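PDB 1KPH: cyclopropane mycolic acid synthase 1 from Mycobacterium tuberculosis, which converts a double bond at the distal position of an alpha mycolic acid into a cyclopropane ring, using a methylene group from S-adenosyl-L-methionine. Local coordinates for residues P7-A10 with N11-H15; P230-A233 with K234-L238; A270-R274 with I275-D279. All coordinates share one frame; numbering follows the deposited sequence.

Each contact lies within one unbroken piece of chain, so none closes a long loop, and the three follow in series without nesting or crossing. Contact 1 is the start of helix 9-16, beside the S-adenosyl-L-homocysteine. Contact 2 is the first part of helix 229-245, which reaches the carbonate and the didecyl-dimethyl-ammonium. Contact 3 is the end of helix 256-275 and the turn into strand 278-286 of the central sheet. Contacts 2 and 3 touch, with centres about 10 Å apart. Asp237 OD2 and Arg274 NH1 form a salt bridge of 2.9 Å, and the rings of Tyr232 and Phe273 stack. Contact 1 stays about 10 Å or more from both, nearest atoms counted.

Contact 1: residues P7-A10 with N11-H15; sequences PHFA and NVQAH. With SAH (S-adenosyl-L-homocysteine), chain F.
His8 O accepts the N-H of Val12 at 3.2 Å as the chain leaves an inverse gamma turn centred on His8 and enters the first turn of helix 9-16. The next bond, Gln13 N to Phe9 O, is shorter at 2.7 Å. Ala14 N to Ala10 O continues the series.

The side chain of Gln13 folds back alongside Phe9. Its CG stands beside its own backbone N (chi1 -76°), and the chain then runs extended past Phe9 O. NE2 ends 3.2 Å from Phe9 CB and lies at the edge of the Phe9 ring, in its plane. The amide and ring planes are almost perpendicular, 89° apart. NE2 also makes a weak hydrogen bond to Leu95 O. On another side of the helix, Asn11 ND2 sits 4.0 Å from His8 CB, with the amide and imidazole planes 28° apart.

Val12 is buried and faces the cofactor product. Its CG2 packs on His8 O, and its CG1 comes within 3.5 Å of SAH O2'. His8 is the N-cap residue by position, and the helix start it precedes supplies Val12 to the S-adenosyl-L-homocysteine pocket of this methyltransferase.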
loop_
_atom_site.group_PDB
_atom_site.type_symbol
_atom_site.label_atom_id
_atom_site.label_comp_id
_atom_site.label_asym_id
_atom_site.label_seq_id
_atom_site.Cartn_x
_atom_site.Cartn_y
_atom_site.Cartn_z
ATOM N N PRO A 7 -1.051 -14.212 10.848
ATOM C CA PRO A 7 -1.161 -13.457 9.596
ATOM C C PRO A 7 -1.757 -14.310 8.482
ATOM O O PRO A 7 -1.576 -15.530 8.464
ATOM C CB PRO A 7 0.282 -13.065 9.306
ATOM C CG PRO A 7 0.865 -12.907 10.675
ATOM C CD PRO A 7 0.309 -14.107 11.406
ATOM N N HIS A 8 -2.469 -13.670 7.556
ATOM C CA HIS A 8 -3.074 -14.388 6.443
ATOM C C HIS A 8 -2.068 -14.533 5.307
ATOM O O HIS A 8 -2.241 -13.963 4.230
ATOM C CB HIS A 8 -4.322 -13.654 5.941
ATOM C CG HIS A 8 -5.337 -13.381 7.008
ATOM N ND1 HIS A 8 -5.270 -12.282 7.838
ATOM C CD2 HIS A 8 -6.444 -14.066 7.382
ATOM C CE1 HIS A 8 -6.293 -12.301 8.675
ATOM N NE2 HIS A 8 -7.020 -13.372 8.420
ATOM N N PHE A 9 -1.012 -15.301 5.556
ATOM C CA PHE A 9 0.023 -15.521 4.557
ATOM C C PHE A 9 -0.544 -16.004 3.227
ATOM O O PHE A 9 -0.202 -15.472 2.171
ATOM C CB PHE A 9 1.052 -16.543 5.055
ATOM C CG PHE A 9 1.917 -16.048 6.180
ATOM C CD1 PHE A 9 1.443 -16.024 7.488
ATOM C CD2 PHE A 9 3.222 -15.625 5.933
ATOM C CE1 PHE A 9 2.256 -15.589 8.538
ATOM C CE2 PHE A 9 4.043 -15.187 6.975
ATOM C CZ PHE A 9 3.559 -15.171 8.279
ATOM N N ALA A 10 -1.409 -17.014 3.280
ATOM C CA ALA A 10 -2.002 -17.581 2.070
ATOM C C ALA A 10 -2.696 -16.572 1.159
ATOM O O ALA A 10 -2.341 -16.452 -0.013
ATOM C CB ALA A 10 -2.979 -18.696 2.440
ATOM N N ASN A 11 -3.686 -15.858 1.687
ATOM C CA ASN A 11 -4.429 -14.877 0.895
ATOM C C ASN A 11 -3.545 -13.784 0.307
ATOM O O ASN A 11 -3.655 -13.454 -0.877
ATOM C CB ASN A 11 -5.526 -14.213 1.733
ATOM C CG ASN A 11 -6.614 -15.180 2.141
ATOM O OD1 ASN A 11 -7.120 -15.944 1.321
ATOM N ND2 ASN A 11 -6.989 -15.146 3.414
ATOM N N VAL A 12 -2.686 -13.213 1.143
ATOM C CA VAL A 12 -1.792 -12.153 0.703
ATOM C C VAL A 12 -0.833 -12.702 -0.334
ATOM O O VAL A 12 -0.629 -12.093 -1.382
ATOM C CB VAL A 12 -1.004 -11.568 1.888
ATOM C CG1 VAL A 12 0.046 -10.584 1.390
ATOM C CG2 VAL A 12 -1.964 -10.871 2.835
ATOM N N GLN A 13 -0.254 -13.863 -0.044
ATOM C CA GLN A 13 0.679 -14.496 -0.965
ATOM C C GLN A 13 -0.010 -14.878 -2.268
ATOM O O GLN A 13 0.628 -14.950 -3.320
ATOM C CB GLN A 13 1.301 -15.738 -0.321
ATOM C CG GLN A 13 2.371 -15.422 0.713
ATOM C CD GLN A 13 2.901 -16.667 1.404
ATOM O OE1 GLN A 13 3.059 -17.716 0.780
ATOM N NE2 GLN A 13 3.193 -16.550 2.694
ATOM N N ALA A 14 -1.317 -15.119 -2.201
ATOM C CA ALA A 14 -2.071 -15.490 -3.394
ATOM C C ALA A 14 -1.889 -14.446 -4.492
ATOM O O ALA A 14 -1.837 -14.777 -5.680
ATOM C CB ALA A 14 -3.551 -15.640 -3.053
ATOM N N HIS A 15 -1.774 -13.185 -4.090
ATOM C CA HIS A 15 -1.614 -12.100 -5.048
ATOM C C HIS A 15 -0.166 -11.720 -5.365
ATOM O O HIS A 15 0.254 -11.785 -6.518
ATOM C CB HIS A 15 -2.349 -10.852 -4.552
ATOM C CG HIS A 15 -2.362 -9.728 -5.544
ATOM N ND1 HIS A 15 -3.324 -9.612 -6.524
ATOM C CD2 HIS A 15 -1.502 -8.700 -5.738
ATOM C CE1 HIS A 15 -3.056 -8.562 -7.279
ATOM N NE2 HIS A 15 -1.954 -7.992 -6.824
HETATM N N SAH F . 3.859 -0.576 0.610
HETATM C CA SAH F . 4.315 -1.124 -0.667
HETATM C CB SAH F . 3.544 -2.409 -1.037
HETATM C CG SAH F . 2.000 -2.394 -0.960
HETATM C C SAH F . 4.163 -0.093 -1.798
HETATM O OXT SAH F . 4.672 -0.346 -2.905
HETATM C "C5'" SAH F . 0.668 -4.599 0.166
HETATM C "C4'" SAH F . 1.834 -5.010 1.054
HETATM O "O4'" SAH F . 1.469 -5.125 2.456
HETATM C "C3'" SAH F . 2.445 -6.352 0.655
HETATM O "O3'" SAH F . 3.892 -6.236 0.679
HETATM C "C2'" SAH F . 1.929 -7.303 1.707
HETATM O "O2'" SAH F . 2.773 -8.445 1.869
HETATM C "C1'" SAH F . 1.873 -6.438 2.919
HETATM N N9 SAH F . 0.965 -6.937 3.958
HETATM C C8 SAH F . -0.337 -7.328 3.893
HETATM N N7 SAH F . -0.888 -7.725 4.997
HETATM C C5 SAH F . 0.160 -7.583 5.907
HETATM C C6 SAH F . 0.305 -7.844 7.424
HETATM N N6 SAH F . -0.698 -8.306 8.187
HETATM N N1 SAH F . 1.533 -7.577 7.980
HETATM C C2 SAH F . 2.540 -7.107 7.195
HETATM N N3 SAH F . 2.531 -6.840 5.866
HETATM C C4 SAH F . 1.300 -7.104 5.283
#

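Contact 2: residues P230-A233 with K234-L238; sequences PHYA and KTLDL. With 10A (didecyl-dimethyl-ammonium), chain G; CO3 (carbonate ion), chain E.
Tyr232 and Leu236, one helical turn apart, form the tight side of this contact. Leu236 CG lies 3.7 Å from Tyr232 CD1, and Leu236 CD1 also packs on that ring carbon. The branch approaches the ring obliquely. Leu236 chi1 of -73° sets CG beside its backbone N, close over Tyr232 O. The same carbonyl accepts Leu236 N at 2.8 Å.

Thr235 adds a second grip. Its OG1 donates to His231 O at 2.8 Å, and its backbone N donates to the same oxygen at 3.1 Å. The two donors reach that oxygen from opposite faces of the carbonyl plane. OG1 stands 36° out of the plane. Thr235 OG1 is also hydrogen-bonded to Ala36 N, so this buried hydroxyl joins the helix to the loop beside it.

These bonds belong to the first turns of helix 229-245, which borders the didecyl-dimethyl-ammonium pocket, probably where the acyl chain of the substrate lies. Tyr232 carries the contact into that pocket. Its OH makes a very short hydrogen bond of 2.5 Å to CO3 O2, which lies at the ring edge, in plane. The same OH is 3.3 Å from 10A C13, next to the quaternary nitrogen. The carbonate probably came from the crystallisation liquor; it is also held by His167 NE2 and Cys35 N. Leu236 packs near Cys269, the probable active-site residue.

Lys234 is on the loose, solvent side. It runs fully extended from chi1 to chi4, leading its amino group away from the preceding turn. Asp237 is partly exposed but tied to helix 256-275. Its N bonds to Ala233 O at 2.8 Å. Its carboxylate turns back toward the same oxygen, 3.1 Å from OD2, but both atoms are acceptors. The salt bridge from OD2 to Arg274 NH1 probably offsets this.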
loop_
_atom_site.group_PDB
_atom_site.type_symbol
_atom_site.label_atom_id
_atom_site.label_comp_id
_atom_site.label_asym_id
_atom_site.label_seq_id
_atom_site.Cartn_x
_atom_site.Cartn_y
_atom_site.Cartn_z
ATOM N N PRO A 230 -7.713 11.625 -7.323
ATOM C CA PRO A 230 -7.495 11.743 -8.771
ATOM C C PRO A 230 -6.187 11.141 -9.256
ATOM O O PRO A 230 -6.083 10.697 -10.403
ATOM C CB PRO A 230 -7.556 13.250 -9.004
ATOM C CG PRO A 230 -6.978 13.795 -7.733
ATOM C CD PRO A 230 -7.682 12.951 -6.681
ATOM N N HIS A 231 -5.184 11.129 -8.387
ATOM C CA HIS A 231 -3.889 10.580 -8.754
ATOM C C HIS A 231 -3.928 9.074 -8.995
ATOM O O HIS A 231 -3.114 8.549 -9.755
ATOM C CB HIS A 231 -2.860 10.889 -7.669
ATOM C CG HIS A 231 -2.596 12.350 -7.486
ATOM N ND1 HIS A 231 -1.833 13.084 -8.368
ATOM C CD2 HIS A 231 -3.013 13.219 -6.536
ATOM C CE1 HIS A 231 -1.789 14.343 -7.967
ATOM N NE2 HIS A 231 -2.497 14.451 -6.857
ATOM N N TYR A 232 -4.871 8.370 -8.371
ATOM C CA TYR A 232 -4.920 6.919 -8.545
ATOM C C TYR A 232 -5.463 6.457 -9.895
ATOM O O TYR A 232 -5.037 5.425 -10.416
ATOM C CB TYR A 232 -5.722 6.260 -7.420
ATOM C CG TYR A 232 -5.043 5.021 -6.869
ATOM C CD1 TYR A 232 -4.282 4.198 -7.700
ATOM C CD2 TYR A 232 -5.147 4.683 -5.522
ATOM C CE1 TYR A 232 -3.632 3.075 -7.203
ATOM C CE2 TYR A 232 -4.501 3.551 -5.013
ATOM C CZ TYR A 232 -3.742 2.757 -5.860
ATOM O OH TYR A 232 -3.073 1.665 -5.368
ATOM N N ALA A 233 -6.411 7.199 -10.455
ATOM C CA ALA A 233 -6.965 6.835 -11.752
ATOM C C ALA A 233 -5.846 6.884 -12.790
ATOM O O ALA A 233 -5.756 6.017 -13.661
ATOM C CB ALA A 233 -8.088 7.793 -12.140
ATOM N N LYS A 234 -4.987 7.894 -12.685
ATOM C CA LYS A 234 -3.867 8.038 -13.611
ATOM C C LYS A 234 -2.835 6.933 -13.374
ATOM O O LYS A 234 -2.343 6.320 -14.321
ATOM C CB LYS A 234 -3.210 9.409 -13.442
ATOM C CG LYS A 234 -2.128 9.706 -14.474
ATOM C CD LYS A 234 -1.574 11.105 -14.273
ATOM C CE LYS A 234 -0.574 11.486 -15.345
ATOM N NZ LYS A 234 -0.159 12.909 -15.167
ATOM N N THR A 235 -2.513 6.676 -12.108
ATOM C CA THR A 235 -1.559 5.625 -11.777
ATOM C C THR A 235 -2.047 4.316 -12.409
ATOM O O THR A 235 -1.296 3.625 -13.100
ATOM C CB THR A 235 -1.445 5.425 -10.243
ATOM O OG1 THR A 235 -1.007 6.643 -9.626
ATOM C CG2 THR A 235 -0.455 4.317 -9.919
ATOM N N LEU A 236 -3.314 3.991 -12.169
ATOM C CA LEU A 236 -3.914 2.775 -12.700
ATOM C C LEU A 236 -3.959 2.772 -14.229
ATOM O O LEU A 236 -3.754 1.730 -14.853
ATOM C CB LEU A 236 -5.321 2.597 -12.119
ATOM C CG LEU A 236 -5.344 2.167 -10.646
ATOM C CD1 LEU A 236 -6.699 2.478 -10.017
ATOM C CD2 LEU A 236 -5.038 0.683 -10.560
ATOM N N ASP A 237 -4.223 3.929 -14.832
ATOM C CA ASP A 237 -4.255 4.017 -16.289
ATOM C C ASP A 237 -2.864 3.700 -16.835
ATOM O O ASP A 237 -2.732 2.986 -17.828
ATOM C CB ASP A 237 -4.677 5.416 -16.765
ATOM C CG ASP A 237 -6.163 5.689 -16.565
ATOM O OD1 ASP A 237 -6.953 4.724 -16.493
ATOM O OD2 ASP A 237 -6.542 6.879 -16.499
ATOM N N LEU A 238 -1.829 4.220 -16.174
ATOM C CA LEU A 238 -0.455 3.981 -16.610
ATOM C C LEU A 238 -0.052 2.528 -16.406
ATOM O O LEU A 238 0.709 1.976 -17.203
ATOM C CB LEU A 238 0.524 4.899 -15.864
ATOM C CG LEU A 238 0.372 6.407 -16.088
ATOM C CD1 LEU A 238 1.503 7.143 -15.394
ATOM C CD2 LEU A 238 0.391 6.723 -17.573
HETATM C C1 10A G . -14.341 -4.037 -1.193
HETATM C C2 10A G . -13.170 -5.020 -1.081
HETATM C C3 10A G . -11.842 -4.281 -1.277
HETATM C C4 10A G . -10.578 -5.151 -1.210
HETATM C C5 10A G . -9.377 -4.222 -1.436
HETATM C C6 10A G . -8.002 -4.907 -1.475
HETATM C C7 10A G . -7.004 -3.774 -1.760
HETATM C C8 10A G . -5.562 -4.224 -2.008
HETATM C C9 10A G . -4.725 -2.971 -2.343
HETATM C C10 10A G . -3.327 -3.377 -2.809
HETATM N N1 10A G . -2.339 -2.372 -3.425
HETATM C C11 10A G . -1.127 -3.180 -3.841
HETATM C C12 10A G . -1.861 -1.371 -2.404
HETATM C C13 10A G . -2.849 -1.546 -4.616
HETATM C C14 10A G . -3.430 -2.197 -5.910
HETATM C C15 10A G . -4.223 -1.265 -6.857
HETATM C C16 10A G . -5.518 -0.593 -6.343
HETATM C C17 10A G . -6.649 -1.591 -6.027
HETATM C C18 10A G . -7.936 -0.907 -5.549
HETATM C C19 10A G . -9.023 -1.953 -5.264
HETATM C C20 10A G . -10.317 -1.240 -4.837
HETATM C C21 10A G . -11.448 -2.239 -4.580
HETATM C C22 10A G . -12.704 -1.459 -4.187
HETATM C C CO3 E . -2.868 2.423 -2.082
HETATM O O1 CO3 E . -2.307 3.696 -2.643
HETATM O O2 CO3 E . -3.194 1.401 -2.911
HETATM O O3 CO3 E . -3.055 2.296 -0.736
#

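Contact 3: residues A270-R274 with I275-D279; sequences AEMFR and IGYID
Ile278 CD1 lies over one face of the Phe273 ring, 3.5 Å from its centroid and 18° off the normal, a CH-pi contact. Asp279 O sits at the ring edge, near its plane, 3.5 Å from CE2. The guanidinium of Arg274 has Ala270 O over one face and the Glu271 carboxylate at its edge.

A Schellman motif ends helix 256-275 here. Gly276, with a positive phi of 94°, is its C-prime residue. Tyr277 N bonds to Met272 O at 3.1 Å, while Gly276 N makes a weak bond to Phe273 O. The chain then turns into strand 278-286, bringing Ile278 back against the helix and toward the didecyl-dimethyl-ammonium.

Met272 packs against the residues of the turn. Bends at chi2 and chi3 bring CE to 3.4 Å from Tyr277 CD1, and CE also touches Ile275 CG2. The Met272 and Ile275 side chains lie side by side and point the same way. Tyr277 OH is held by Pro183 O. Ile278 chi1 of 51° puts CG1 between the backbone N and carbonyl carbon, and CD1 reaches both Phe273 and Met272.

Arg274 grips Glu271 side-on: NE meets OE2 at 2.8 Å and NH2 meets OE1 at 3.2 Å, both from above the carboxylate plane.

Met272 CB and Ile278 CD1 are 3.4 Å apart, tighter than usual for two carbons.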
loop_
_atom_site.group_PDB
_atom_site.type_symbol
_atom_site.label_atom_id
_atom_site.label_comp_id
_atom_site.label_asym_id
_atom_site.label_seq_id
_atom_site.Cartn_x
_atom_site.Cartn_y
_atom_site.Cartn_z
ATOM N N ALA A 270 -9.526 1.854 -12.033
ATOM C CA ALA A 270 -9.263 3.190 -12.550
ATOM C C ALA A 270 -10.559 3.987 -12.688
ATOM O O ALA A 270 -10.613 5.171 -12.341
ATOM C CB ALA A 270 -8.550 3.095 -13.900
ATOM N N GLU A 271 -11.604 3.343 -13.196
ATOM C CA GLU A 271 -12.888 4.015 -13.364
ATOM C C GLU A 271 -13.533 4.267 -12.009
ATOM O O GLU A 271 -14.161 5.304 -11.792
ATOM C CB GLU A 271 -13.824 3.176 -14.234
ATOM C CG GLU A 271 -13.321 2.974 -15.651
ATOM C CD GLU A 271 -13.126 4.284 -16.402
ATOM O OE1 GLU A 271 -12.531 4.252 -17.502
ATOM O OE2 GLU A 271 -13.569 5.340 -15.901
ATOM N N MET A 272 -13.371 3.314 -11.095
ATOM C CA MET A 272 -13.934 3.445 -9.761
ATOM C C MET A 272 -13.397 4.700 -9.078
ATOM O O MET A 272 -14.134 5.393 -8.374
ATOM C CB MET A 272 -13.610 2.206 -8.926
ATOM C CG MET A 272 -14.834 1.406 -8.501
ATOM S SD MET A 272 -15.928 0.983 -9.883
ATOM C CE MET A 272 -17.140 2.304 -9.791
ATOM N N PHE A 273 -12.115 4.992 -9.280
ATOM C CA PHE A 273 -11.526 6.183 -8.682
ATOM C C PHE A 273 -11.958 7.420 -9.453
ATOM O O PHE A 273 -12.191 8.475 -8.865
ATOM C CB PHE A 273 -9.995 6.097 -8.658
ATOM C CG PHE A 273 -9.450 5.310 -7.492
ATOM C CD1 PHE A 273 -8.941 4.031 -7.672
ATOM C CD2 PHE A 273 -9.468 5.850 -6.208
ATOM C CE1 PHE A 273 -8.456 3.295 -6.590
ATOM C CE2 PHE A 273 -8.987 5.125 -5.117
ATOM C CZ PHE A 273 -8.481 3.845 -5.309
ATOM N N ARG A 274 -12.076 7.280 -10.772
ATOM C CA ARG A 274 -12.485 8.391 -11.624
ATOM C C ARG A 274 -13.877 8.900 -11.239
ATOM O O ARG A 274 -14.090 10.106 -11.134
ATOM C CB ARG A 274 -12.477 7.966 -13.100
ATOM C CG ARG A 274 -11.668 8.887 -14.016
ATOM C CD ARG A 274 -11.916 8.581 -15.496
ATOM N NE ARG A 274 -11.484 7.237 -15.875
ATOM C CZ ARG A 274 -10.214 6.863 -16.010
ATOM N NH1 ARG A 274 -9.235 7.735 -15.805
ATOM N NH2 ARG A 274 -9.922 5.612 -16.339
ATOM N N ILE A 275 -14.814 7.982 -11.013
ATOM C CA ILE A 275 -16.181 8.355 -10.652
ATOM C C ILE A 275 -16.356 8.688 -9.167
ATOM O O ILE A 275 -17.362 9.278 -8.772
ATOM C CB ILE A 275 -17.185 7.246 -11.052
ATOM C CG1 ILE A 275 -18.615 7.725 -10.799
ATOM C CG2 ILE A 275 -16.903 5.973 -10.274
ATOM C CD1 ILE A 275 -19.679 6.794 -11.336
ATOM N N GLY A 276 -15.386 8.300 -8.344
ATOM C CA GLY A 276 -15.461 8.614 -6.929
ATOM C C GLY A 276 -16.047 7.606 -5.955
ATOM O O GLY A 276 -16.323 7.966 -4.810
ATOM N N TYR A 277 -16.241 6.358 -6.372
ATOM C CA TYR A 277 -16.794 5.364 -5.454
ATOM C C TYR A 277 -15.757 4.952 -4.420
ATOM O O TYR A 277 -16.102 4.467 -3.345
ATOM C CB TYR A 277 -17.300 4.127 -6.203
ATOM C CG TYR A 277 -18.554 4.378 -7.009
ATOM C CD1 TYR A 277 -19.362 3.321 -7.435
ATOM C CD2 TYR A 277 -18.927 5.674 -7.363
ATOM C CE1 TYR A 277 -20.511 3.556 -8.194
ATOM C CE2 TYR A 277 -20.064 5.917 -8.118
ATOM C CZ TYR A 277 -20.851 4.859 -8.531
ATOM O OH TYR A 277 -21.973 5.121 -9.285
ATOM N N ILE A 278 -14.486 5.140 -4.752
ATOM C CA ILE A 278 -13.408 4.810 -3.829
ATOM C C ILE A 278 -12.428 5.969 -3.759
ATOM O O ILE A 278 -12.322 6.767 -4.690
ATOM C CB ILE A 278 -12.673 3.516 -4.241
ATOM C CG1 ILE A 278 -12.250 3.591 -5.707
ATOM C CG2 ILE A 278 -13.579 2.312 -3.993
ATOM C CD1 ILE A 278 -11.615 2.311 -6.212
ATOM N N ASP A 279 -11.718 6.054 -2.641
ATOM C CA ASP A 279 -10.767 7.131 -2.396
ATOM C C ASP A 279 -9.490 6.506 -1.835
ATOM O O ASP A 279 -9.429 5.296 -1.604
ATOM C CB ASP A 279 -11.390 8.098 -1.372
ATOM C CG ASP A 279 -10.689 9.450 -1.307
ATOM O OD1 ASP A 279 -9.643 9.644 -1.957
ATOM O OD2 ASP A 279 -11.201 10.332 -0.582
#